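Local structure of glycerophosphoryl diester phosphodiesterase (3MZ2) at residues P32-H37 against E270-I275; M230-T235 against I262-R267. The protein probably hydrolyses glycerophosphodiesters, using a TIM-barrel fold to carry the active site. All blocks are in the same frame, centred on the assembly; numbering follows the deposited sequence.

Contact 1: residues P32-H37 against E270-I275; sequences PLISGH and EVAEAI. With SO4 (sulfate ion), chain C.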
ATOM      1  N   PRO A  32     -16.227 -20.772 -15.598  1.00 13.58           N
ATOM      2  CA  PRO A  32     -16.143 -19.756 -14.546  1.00 13.54           C
ATOM      3  C   PRO A  32     -15.077 -20.153 -13.537  1.00 13.80           C
ATOM      4  O   PRO A  32     -15.039 -21.336 -13.127  1.00 14.08           O
ATOM      5  CB  PRO A  32     -17.549 -19.791 -13.909  1.00 15.02           C
ATOM      6  CG  PRO A  32     -18.439 -20.186 -15.047  1.00 15.84           C
ATOM      7  CD  PRO A  32     -17.604 -21.214 -15.833  1.00 14.94           C
ATOM      8  N   LEU A  33     -14.265 -19.184 -13.122  1.00 12.01           N
ATOM      9  CA  LEU A  33     -13.147 -19.418 -12.210  1.00 12.24           C
ATOM     10  C   LEU A  33     -13.363 -18.831 -10.815  1.00 11.00           C
ATOM     11  O   LEU A  33     -14.104 -17.862 -10.656  1.00 12.10           O
ATOM     12  CB  LEU A  33     -11.870 -18.871 -12.817  1.00 11.87           C
ATOM     13  CG  LEU A  33     -11.466 -19.497 -14.121  1.00 11.58           C
ATOM     14  CD1 LEU A  33     -10.114 -18.885 -14.561  1.00 16.12           C
ATOM     15  CD2 LEU A  33     -11.349 -21.069 -14.089  1.00 12.71           C
ATOM     16  N   ILE A  34     -12.739 -19.408  -9.797  1.00 11.23           N
ATOM     17  CA  ILE A  34     -12.828 -18.938  -8.430  1.00 10.79           C
ATOM     18  C   ILE A  34     -11.431 -18.715  -7.878  1.00 11.64           C
ATOM     19  O   ILE A  34     -10.490 -19.531  -8.085  1.00 11.77           O
ATOM     20  CB  ILE A  34     -13.554 -19.941  -7.548  1.00 11.60           C
ATOM     21  CG1 ILE A  34     -14.995 -20.206  -8.022  1.00 11.45           C
ATOM     22  CG2 ILE A  34     -13.635 -19.462  -6.060  1.00 13.16           C
ATOM     23  CD1 ILE A  34     -15.786 -21.313  -7.237  1.00 15.48           C
ATOM     24  N   SER A  35     -11.277 -17.600  -7.191  1.00 10.75           N
ATOM     25  CA  SER A  35     -10.018 -17.287  -6.492  1.00 11.12           C
ATOM     26  C   SER A  35     -10.315 -17.006  -5.033  1.00 12.74           C
ATOM     27  O   SER A  35     -11.261 -16.283  -4.721  1.00 12.14           O
ATOM     28  CB  SER A  35      -9.329 -16.101  -7.181  1.00 11.10           C
ATOM     29  OG  SER A  35      -8.004 -15.924  -6.735  1.00 11.59           O
ATOM     30  N   GLY A  36      -9.545 -17.622  -4.137  1.00 12.50           N
ATOM     31  CA  GLY A  36      -9.703 -17.449  -2.713  1.00 12.85           C
ATOM     32  C   GLY A  36      -9.017 -16.192  -2.277  1.00 13.98           C
ATOM     33  O   GLY A  36      -7.779 -16.119  -2.281  1.00 14.52           O
ATOM     34  N   HIS A  37      -9.795 -15.188  -1.902  1.00 13.07           N
ATOM     35  CA  HIS A  37      -9.278 -13.957  -1.304  1.00 15.63           C
ATOM     36  C   HIS A  37      -8.585 -14.212   0.027  1.00 16.47           C
ATOM     37  O   HIS A  37      -9.168 -14.779   0.982  1.00 15.57           O
ATOM     38  CB  HIS A  37     -10.431 -12.981  -1.082  1.00 15.05           C
ATOM     39  CG  HIS A  37     -10.018 -11.617  -0.612  1.00 17.56           C
ATOM     40  ND1 HIS A  37     -10.310 -11.144   0.649  1.00 17.88           N
ATOM     41  CD2 HIS A  37      -9.378 -10.606  -1.252  1.00 20.84           C
ATOM     42  CE1 HIS A  37      -9.873  -9.903   0.771  1.00 18.64           C
ATOM     43  NE2 HIS A  37      -9.318  -9.546  -0.374  1.00 18.95           N
ATOM     44  N   GLU A 270     -18.504 -21.396  -0.902  1.00 14.41           N
ATOM     45  CA  GLU A 270     -19.889 -20.979  -1.149  1.00 14.04           C
ATOM     46  C   GLU A 270     -20.059 -20.573  -2.603  1.00 12.94           C
ATOM     47  O   GLU A 270     -21.115 -20.842  -3.222  1.00 13.37           O
ATOM     48  CB  GLU A 270     -20.286 -19.810  -0.250  1.00 13.61           C
ATOM     49  CG  GLU A 270     -20.506 -20.158   1.168  1.00 15.63           C
ATOM     50  CD  GLU A 270     -21.141 -19.000   1.955  1.00 19.97           C
ATOM     51  OE1 GLU A 270     -21.979 -18.266   1.418  1.00 18.54           O
ATOM     52  OE2 GLU A 270     -20.768 -18.825   3.118  1.00 26.26           O
ATOM     53  N   VAL A 271     -19.049 -19.887  -3.160  1.00 12.29           N
ATOM     54  CA  VAL A 271     -19.089 -19.489  -4.557  1.00 12.77           C
ATOM     55  C   VAL A 271     -19.224 -20.747  -5.431  1.00 13.58           C
ATOM     56  O   VAL A 271     -20.093 -20.810  -6.310  1.00 13.72           O
ATOM     57  CB  VAL A 271     -17.884 -18.644  -5.000  1.00 12.48           C
ATOM     58  CG1 VAL A 271     -18.004 -18.315  -6.492  1.00 11.03           C
ATOM     59  CG2 VAL A 271     -17.853 -17.355  -4.224  1.00  9.77           C
ATOM     60  N   ALA A 272     -18.402 -21.745  -5.138  1.00 13.77           N
ATOM     61  CA  ALA A 272     -18.435 -23.006  -5.888  1.00 14.44           C
ATOM     62  C   ALA A 272     -19.786 -23.665  -5.834  1.00 15.04           C
ATOM     63  O   ALA A 272     -20.326 -24.076  -6.849  1.00 16.22           O
ATOM     64  CB  ALA A 272     -17.373 -23.981  -5.358  1.00 14.80           C
ATOM     65  N   GLU A 273     -20.355 -23.805  -4.633  1.00 14.60           N
ATOM     66  CA  GLU A 273     -21.690 -24.390  -4.504  1.00 16.18           C
ATOM     67  C   GLU A 273     -22.754 -23.590  -5.252  1.00 15.26           C
ATOM     68  O   GLU A 273     -23.636 -24.181  -5.897  1.00 15.37           O
ATOM     69  CB  GLU A 273     -22.040 -24.612  -3.015  1.00 17.85           C
ATOM     70  CG  GLU A 273     -21.062 -25.633  -2.430  1.00 23.20           C
ATOM     71  CD  GLU A 273     -21.304 -26.071  -1.006  1.00 32.70           C
ATOM     72  OE1 GLU A 273     -22.330 -25.653  -0.414  1.00 39.59           O
ATOM     73  OE2 GLU A 273     -20.446 -26.875  -0.502  1.00 36.31           O
ATOM     74  N   ALA A 274     -22.661 -22.253  -5.193  1.00 13.53           N
ATOM     75  CA  ALA A 274     -23.680 -21.398  -5.831  1.00 14.29           C
ATOM     76  C   ALA A 274     -23.661 -21.484  -7.358  1.00 13.87           C
ATOM     77  O   ALA A 274     -24.724 -21.479  -7.986  1.00 13.85           O
ATOM     78  CB  ALA A 274     -23.480 -19.932  -5.415  1.00 14.77           C
ATOM     79  N   ILE A 275     -22.466 -21.556  -7.948  1.00 13.73           N
ATOM     80  CA  ILE A 275     -22.293 -21.500  -9.399  1.00 14.01           C
ATOM     81  C   ILE A 275     -22.092 -22.854 -10.053  1.00 15.22           C
ATOM     82  O   ILE A 275     -21.920 -22.907 -11.259  1.00 14.47           O
ATOM     83  CB  ILE A 275     -21.226 -20.512  -9.847  1.00 13.80           C
ATOM     84  CG1 ILE A 275     -19.772 -21.031  -9.664  1.00 12.63           C
ATOM     85  CG2 ILE A 275     -21.433 -19.139  -9.113  1.00 13.66           C
ATOM     86  CD1 ILE A 275     -18.760 -20.082 -10.147  1.00 15.67           C
TER
HETATM   87  S   SO4 C   2      -7.533  -6.856   0.674  1.00 35.88           S
HETATM   88  O1  SO4 C   2      -6.891  -8.099   1.105  1.00 34.99           O
HETATM   89  O2  SO4 C   2      -7.867  -6.995  -0.745  1.00 34.93           O
HETATM   90  O3  SO4 C   2      -8.769  -6.572   1.425  1.00 34.43           O
HETATM   91  O4  SO4 C   2      -6.604  -5.744   0.998  1.00 37.04           O
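Ile-34 reaches out from its strand with its CD1 methyl leading and sets it on the backbone of helix 268-275 at Ala-272. CD1 lies 3.4 Å from Ala-272 N and 3.6 Å from Ala-272 CB, a snug fit that the small alanine permits. Keeping CG1 beside the backbone N and anti to the carbonyl carbon (chi1 -60°), with an extended chain beyond, gives Ile-34 this reach. Val-271 passes it in the opposite direction, its CG1 3.8 Å from Ile-34 CD1. One helical turn on, Ile-275 presents its own CD1 to Pro-32, 4.0 Å from Pro-32 CB. The segment axes run nearly antiparallel at 163° and 9.3 Å apart, as the last helix of a TIM barrel does when it packs outside the first strand. At the C-terminal end of that strand comes His-37, whose NE2 donates in the ring plane to sulfate O2, 3.0 Å away and nearly straight at 169°. Arg-38 and His-80 grip the same ion, while Asp-266 is hydrogen-bonded to the ring's other nitrogen, ND1. A leucine in place of His-37 would probably leave both the sulfate and the Asp-266 carboxylate without this ring's hydrogen bonds.

Contact 2: residues M230-T235 against I262-R267; sequences MCMIST and IIESDR. With SO4 (sulfate ion), chain F.
Two parallel neighbours of the TIM-barrel sheet, strands 231-234 and 262-265, meet here as the outer members of a beta-alpha-beta unit whose crossover runs through helix 245-257. Their backbones are laced by four hydrogen bonds: Ile-262 N to Cys-231 O, Ile-233 N to Ile-262 O, Glu-264 N to Ile-233 O and Thr-235 N to Glu-264 O. The last is the shortest of the four, 2.8 Å between Thr-235 N and Glu-264 O.

Met-232, Ser-234, Ile-262 and Glu-264 share one face of the sheet. Selenomethionine Met-232 lays its CG 3.7 Å from Ile-262 CB, then, in the conformer modelled here, bends at chi3 (92°) to bring CE within 3.5 Å of Glu-264 CB. Glu-264 stands out from the strand with CG anti to the backbone N (chi1 -180°), which carries its carboxylate past the methyl to Ser-234. There Ser-234 OG donates over 2.9 Å to Glu-264 OE1, which accepts through its anti lone pair, the one away from OE2.

On the other face, Ile-263 CG2 sits 4.0 Å from Thr-235 CG2, and Val-271 of the following helix covers Ile-263. Asp-240 holds the hydroxyls of both Thr-235 and Ser-265. Ser-265 OG also closes an ST turn by accepting from Arg-267 N, the residue at the N-cap of helix 268-275. The guanidinium of Arg-267 is braced by Glu-270 and the carbonyl of Asp-240, and meets a sulfate shared with Lys-241, NH2 lying 2.9 Å from sulfate O2 at the edge of the guanidinium plane.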
HETATM    1  N   MSE A 230      -9.462 -12.229 -19.400  1.00 12.31           N
HETATM    2  CA  MSE A 230     -10.483 -12.614 -18.427  0.60 12.44           C
HETATM    3  C   MSE A 230     -10.578 -11.595 -17.311  1.00 12.15           C
HETATM    4  O   MSE A 230      -9.553 -11.041 -16.908  1.00 12.36           O
HETATM    5  CB  MSE A 230     -10.171 -13.964 -17.810  0.60 12.84           C
HETATM    6  CG  MSE A 230     -10.385 -15.015 -18.841  0.60 13.67           C
HETATM    7 SE   MSE A 230      -9.968 -16.841 -18.407  0.45 16.65          SE
HETATM    8  CE  MSE A 230     -11.575 -17.327 -17.414  0.60 11.89           C
ATOM      9  N   CYS A 231     -11.797 -11.414 -16.808  1.00 10.95           N
ATOM     10  CA  CYS A 231     -12.135 -10.362 -15.851  1.00 11.85           C
ATOM     11  C   CYS A 231     -12.695 -10.917 -14.530  1.00 11.80           C
ATOM     12  O   CYS A 231     -13.556 -11.823 -14.506  1.00 12.34           O
ATOM     13  CB  CYS A 231     -13.120  -9.361 -16.524  1.00 12.00           C
ATOM     14  SG  CYS A 231     -12.447  -8.564 -17.977  1.00 14.38           S
HETATM   15  N   MSE A 232     -12.196 -10.325 -13.468  1.00 11.60           N
HETATM   16  CA  MSE A 232     -12.476 -10.792 -12.122  0.50 10.60           C
HETATM   17  C   MSE A 232     -13.160  -9.703 -11.322  1.00 11.66           C
HETATM   18  O   MSE A 232     -12.683  -8.571 -11.263  1.00 12.79           O
HETATM   19  CB  MSE A 232     -11.182 -11.145 -11.420  0.50  9.98           C
HETATM   20  CG  MSE A 232     -11.398 -11.871 -10.097  0.50  8.23           C
HETATM   21 SE   MSE A 232      -9.695 -12.389  -9.371  0.38  9.09          SE
HETATM   22  CE  MSE A 232      -9.300 -10.843  -8.254  0.50 12.98           C
ATOM     23  N   ILE A 233     -14.255 -10.081 -10.677  1.00 11.75           N
ATOM     24  CA  ILE A 233     -14.872  -9.294  -9.600  1.00 11.46           C
ATOM     25  C   ILE A 233     -14.480  -9.845  -8.241  1.00 12.07           C
ATOM     26  O   ILE A 233     -14.478 -11.043  -8.032  1.00 11.63           O
ATOM     27  CB  ILE A 233     -16.442  -9.342  -9.716  1.00 12.27           C
ATOM     28  CG1 ILE A 233     -16.916  -8.550 -10.945  1.00 12.46           C
ATOM     29  CG2 ILE A 233     -17.120  -8.920  -8.444  1.00 11.93           C
ATOM     30  CD1 ILE A 233     -16.830  -7.019 -10.767  1.00 12.51           C
ATOM     31  N   SER A 234     -14.161  -8.953  -7.297  1.00 11.13           N
ATOM     32  CA  SER A 234     -13.912  -9.366  -5.936  1.00 11.75           C
ATOM     33  C   SER A 234     -15.159  -9.061  -5.147  1.00 12.75           C
ATOM     34  O   SER A 234     -15.582  -7.900  -5.069  1.00 13.30           O
ATOM     35  CB  SER A 234     -12.780  -8.613  -5.298  1.00 11.51           C
ATOM     36  OG  SER A 234     -12.667  -9.034  -3.926  1.00 13.63           O
ATOM     37  N   THR A 235     -15.735 -10.106  -4.563  1.00 11.83           N
ATOM     38  CA  THR A 235     -16.908  -9.998  -3.722  1.00 11.52           C
ATOM     39  C   THR A 235     -16.552  -9.774  -2.239  1.00 11.74           C
ATOM     40  O   THR A 235     -17.441  -9.634  -1.390  1.00 12.32           O
ATOM     41  CB  THR A 235     -17.814 -11.230  -3.866  1.00 11.34           C
ATOM     42  OG1 THR A 235     -17.086 -12.419  -3.596  1.00 10.46           O
ATOM     43  CG2 THR A 235     -18.415 -11.285  -5.298  1.00 12.52           C
ATOM     44  N   ILE A 262     -14.253 -14.554 -13.462  1.00 11.06           N
ATOM     45  CA  ILE A 262     -13.611 -15.013 -12.243  1.00 11.76           C
ATOM     46  C   ILE A 262     -14.251 -14.274 -11.065  1.00 11.91           C
ATOM     47  O   ILE A 262     -14.474 -13.081 -11.134  1.00 11.32           O
ATOM     48  CB  ILE A 262     -12.055 -14.741 -12.259  1.00 11.88           C
ATOM     49  CG1 ILE A 262     -11.405 -15.181 -13.601  1.00 13.86           C
ATOM     50  CG2 ILE A 262     -11.410 -15.401 -11.052  1.00 13.53           C
ATOM     51  CD1 ILE A 262      -9.940 -14.780 -13.794  1.00 14.99           C
ATOM     52  N   ILE A 263     -14.599 -15.022 -10.014  1.00 10.77           N
ATOM     53  CA  ILE A 263     -14.999 -14.414  -8.724  1.00 10.58           C
ATOM     54  C   ILE A 263     -13.901 -14.632  -7.696  1.00 11.76           C
ATOM     55  O   ILE A 263     -13.507 -15.812  -7.438  1.00 11.99           O
ATOM     56  CB  ILE A 263     -16.304 -15.005  -8.212  1.00 11.05           C
ATOM     57  CG1 ILE A 263     -17.434 -14.538  -9.121  1.00 14.55           C
ATOM     58  CG2 ILE A 263     -16.569 -14.531  -6.779  1.00 11.78           C
ATOM     59  CD1 ILE A 263     -18.771 -15.300  -8.894  1.00 13.46           C
ATOM     60  N   GLU A 264     -13.361 -13.547  -7.154  1.00 10.02           N
ATOM     61  CA  GLU A 264     -12.493 -13.600  -5.971  1.00 11.39           C
ATOM     62  C   GLU A 264     -13.322 -13.353  -4.720  1.00 11.15           C
ATOM     63  O   GLU A 264     -14.029 -12.347  -4.626  1.00 10.28           O
ATOM     64  CB  GLU A 264     -11.374 -12.567  -6.033  1.00 12.14           C
ATOM     65  CG  GLU A 264     -10.451 -12.592  -4.822  1.00 14.61           C
ATOM     66  CD  GLU A 264      -9.575 -11.361  -4.748  1.00 15.54           C
ATOM     67  OE1 GLU A 264     -10.089 -10.248  -4.505  1.00 20.67           O
ATOM     68  OE2 GLU A 264      -8.391 -11.504  -4.955  1.00 18.52           O
ATOM     69  N   SER A 265     -13.208 -14.260  -3.750  1.00 11.17           N
ATOM     70  CA  SER A 265     -14.100 -14.280  -2.603  1.00 10.82           C
ATOM     71  C   SER A 265     -13.432 -14.775  -1.354  1.00 10.56           C
ATOM     72  O   SER A 265     -12.539 -15.671  -1.425  1.00  9.90           O
ATOM     73  CB  SER A 265     -15.325 -15.152  -2.957  1.00 10.89           C
ATOM     74  OG  SER A 265     -16.245 -15.317  -1.901  1.00 11.51           O
ATOM     75  N   ASP A 266     -13.878 -14.264  -0.198  1.00 11.23           N
ATOM     76  CA  ASP A 266     -13.487 -14.811   1.092  1.00 11.61           C
ATOM     77  C   ASP A 266     -14.209 -16.147   1.333  1.00 12.11           C
ATOM     78  O   ASP A 266     -13.846 -16.854   2.243  1.00 12.00           O
ATOM     79  CB  ASP A 266     -13.807 -13.853   2.256  1.00 11.27           C
ATOM     80  CG  ASP A 266     -12.870 -12.666   2.329  1.00 14.07           C
ATOM     81  OD1 ASP A 266     -11.700 -12.834   1.978  1.00 16.26           O
ATOM     82  OD2 ASP A 266     -13.321 -11.565   2.735  1.00 13.32           O
ATOM     83  N   ARG A 267     -15.227 -16.448   0.510  1.00 11.75           N
ATOM     84  CA  ARG A 267     -16.071 -17.609   0.648  1.00 12.38           C
ATOM     85  C   ARG A 267     -16.062 -18.484  -0.606  1.00 13.16           C
ATOM     86  O   ARG A 267     -17.108 -18.779  -1.152  1.00 12.66           O
ATOM     87  CB  ARG A 267     -17.501 -17.174   0.939  1.00 12.54           C
ATOM     88  CG  ARG A 267     -17.689 -16.254   2.143  1.00 14.37           C
ATOM     89  CD  ARG A 267     -19.155 -15.836   2.241  1.00 15.60           C
ATOM     90  NE  ARG A 267     -19.404 -14.902   3.342  1.00 15.96           N
ATOM     91  CZ  ARG A 267     -19.631 -15.251   4.611  1.00 18.81           C
ATOM     92  NH1 ARG A 267     -19.657 -16.527   4.964  1.00 21.26           N
ATOM     93  NH2 ARG A 267     -19.862 -14.316   5.533  1.00 23.78           N
TER
HETATM   94  S   SO4 F   8     -18.823 -11.002   7.006  1.00 69.78           S
HETATM   95  O1  SO4 F   8     -19.049 -11.983   8.070  1.00 70.21           O
HETATM   96  O2  SO4 F   8     -19.374 -11.502   5.744  1.00 69.41           O
HETATM   97  O3  SO4 F   8     -19.474  -9.739   7.354  1.00 70.26           O
HETATM   98  O4  SO4 F   8     -17.386 -10.756   6.877  1.00 70.19           O

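How the contacts relate
The centres of the two contacts lie about 8 Å apart, and both reach the same barrel sheet, contact 2 as a pair of its strands and contact 1 through strand 33-36 and the helix packed outside it. Along the chain, contact 2 is nested within the long span that contact 1 closes: strand 33-36 comes first, then 231-234, 262-265 and helix 268-275. Strand 262-265 pairs with 231-234 and with 33-36, so the last strand joins the first and closes the barrel. The contacts also touch directly, His-37 N lying 2.8 Å from Ser-265 O. His-37 and Glu-264 thus lie side by side near the C-terminal ends of their strands, where TIM-barrel enzymes carry their active sites.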